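Local coordinates for putative phosphosugar isomerase (Silicibacter pomeroyi DSS-3, PDB 3FJ1), which probably binds phosphosugars or related carbohydrate derivatives through its two SIS domains, though its exact reaction is not established, at residues R112-R116 with D117-C121. Residues are numbered along the deposited sequence; the frame is centred on the assembly and turned at random. Where two conformers were deposited one is given.
Sequences RNAGR and DGALC
Ala119 N bonds back to Ala114 O at 3.0 Å while Gly118 N bonds to Gly115 O at 3.1 Å, the paired signature of a Schellman motif ending helix 105-116, with Gly118 at positive phi as its C-prime residue.

Arg116 and Asp117 run side by side, joined by a salt bridge made of two hydrogen bonds. With CG anti to the backbone N (chi1 179°) and the chain bent at chi3, Arg116 presents its guanidinium side-on: NE reaches Asp117 OD1 at 2.9 Å, from above the carboxylate plane, and NH2 reaches Asp117 OD2 at 3.1 Å on its syn side. The guanidinium and carboxylate planes are 38° apart, so the grip is bidentate but twisted. Asn113 CG lies 3.4 Å above one guanidinium face, offset toward the rim. On the apolar side, Ala114 CB meets Cys121 SG at 3.9 Å and Ala119 CB at 4.2 Å, all three side chains also touching Cys95 of strand 93-99.

In the turn itself, the Gly118 N-H points nearly straight at Gly115 O (161°) but comes from above its carbonyl plane; Asp117 N bonds to Asn113 O, and one water donates to both Gly115 O and Ala119 O.

Asp85 forms a salt bridge with Arg116 NH1 and accepts from Asn113 ND2, and Asp117 OD2 also takes the N-H of Leu88. The turn thus closes the helix of a beta-alpha-beta unit and leads into strand 120-125; the guanidinium, its rotation limited by two carboxylates, probably stabilises the ionised forms of Asp117 and Asp85, tying the helix end to the 85-88 region.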
loop_
_atom_site.group_PDB
_atom_site.type_symbol
_atom_site.label_atom_id
_atom_site.label_comp_id
_atom_site.label_asym_id
_atom_site.label_seq_id
_atom_site.Cartn_x
_atom_site.Cartn_y
_atom_site.Cartn_z
ATOM N N ARG A 112 -8.076 -15.279 12.458
ATOM C CA ARG A 112 -8.646 -16.589 12.759
ATOM C C ARG A 112 -8.313 -17.596 11.650
ATOM O O ARG A 112 -7.874 -18.723 11.922
ATOM C CB ARG A 112 -10.175 -16.496 12.949
ATOM C CG ARG A 112 -10.838 -17.845 13.235
ATOM C CD ARG A 112 -12.336 -17.727 13.553
ATOM N NE ARG A 112 -13.121 -17.268 12.400
ATOM C CZ ARG A 112 -13.767 -16.099 12.308
ATOM N NH1 ARG A 112 -13.769 -15.221 13.315
ATOM N NH2 ARG A 112 -14.432 -15.799 11.182
ATOM N N ASN A 113 -8.515 -17.183 10.406
ATOM C CA ASN A 113 -8.247 -18.031 9.243
ATOM C C ASN A 113 -6.774 -18.372 9.123
ATOM O O ASN A 113 -6.403 -19.500 8.742
ATOM C CB ASN A 113 -8.753 -17.381 7.932
ATOM C CG ASN A 113 -10.264 -17.612 7.701
ATOM O OD1 ASN A 113 -11.011 -17.956 8.643
ATOM N ND2 ASN A 113 -10.722 -17.398 6.458
ATOM N N ALA A 114 -5.935 -17.384 9.400
ATOM C CA ALA A 114 -4.481 -17.605 9.360
ATOM C C ALA A 114 -4.092 -18.781 10.280
ATOM O O ALA A 114 -3.312 -19.641 9.873
ATOM C CB ALA A 114 -3.745 -16.343 9.751
ATOM N N GLY A 115 -4.610 -18.776 11.513
ATOM C CA GLY A 115 -4.398 -19.860 12.491
ATOM C C GLY A 115 -4.933 -21.186 11.986
ATOM O O GLY A 115 -4.248 -22.204 12.031
ATOM N N ARG A 116 -6.167 -21.176 11.485
ATOM C CA ARG A 116 -6.767 -22.353 10.891
ATOM C C ARG A 116 -5.848 -22.927 9.798
ATOM O O ARG A 116 -5.680 -24.138 9.678
ATOM C CB ARG A 116 -8.128 -21.969 10.272
ATOM C CG ARG A 116 -8.919 -23.110 9.560
ATOM C CD ARG A 116 -9.967 -22.567 8.611
ATOM N NE ARG A 116 -9.401 -21.879 7.455
ATOM C CZ ARG A 116 -10.103 -21.135 6.596
ATOM N NH1 ARG A 116 -11.402 -20.985 6.757
ATOM N NH2 ARG A 116 -9.509 -20.520 5.583
ATOM N N ASP A 117 -5.249 -22.037 9.014
ATOM C CA ASP A 117 -4.389 -22.409 7.894
ATOM C C ASP A 117 -2.891 -22.597 8.200
ATOM O O ASP A 117 -2.057 -22.680 7.258
ATOM C CB ASP A 117 -4.617 -21.428 6.761
ATOM C CG ASP A 117 -6.040 -21.486 6.225
ATOM O OD1 ASP A 117 -6.752 -22.479 6.499
ATOM O OD2 ASP A 117 -6.450 -20.517 5.541
ATOM N N GLY A 118 -2.577 -22.705 9.494
ATOM C CA GLY A 118 -1.245 -23.103 9.963
ATOM C C GLY A 118 -0.328 -22.115 10.624
ATOM O O GLY A 118 0.729 -22.522 11.122
ATOM N N ALA A 119 -0.694 -20.838 10.626
ATOM C CA ALA A 119 0.190 -19.789 11.142
ATOM C C ALA A 119 0.169 -19.750 12.664
ATOM O O ALA A 119 -0.820 -20.181 13.293
ATOM C CB ALA A 119 -0.208 -18.410 10.596
ATOM N N LEU A 120 1.263 -19.253 13.231
ATOM C CA LEU A 120 1.365 -18.933 14.659
ATOM C C LEU A 120 0.897 -17.491 14.732
ATOM O O LEU A 120 1.588 -16.580 14.274
ATOM C CB LEU A 120 2.814 -19.056 15.182
ATOM C CG LEU A 120 3.040 -18.637 16.642
ATOM C CD1 LEU A 120 2.300 -19.577 17.570
ATOM C CD2 LEU A 120 4.527 -18.627 16.991
ATOM N N CYS A 121 -0.294 -17.273 15.272
ATOM C CA CYS A 121 -0.859 -15.912 15.326
ATOM C C CYS A 121 -0.527 -15.177 16.612
ATOM O O CYS A 121 -0.789 -15.689 17.710
ATOM C CB CYS A 121 -2.375 -15.960 15.107
ATOM S SG CYS A 121 -2.776 -16.776 13.552
HETATM O O HOH W 1 -2.046 -22.791 13.395
#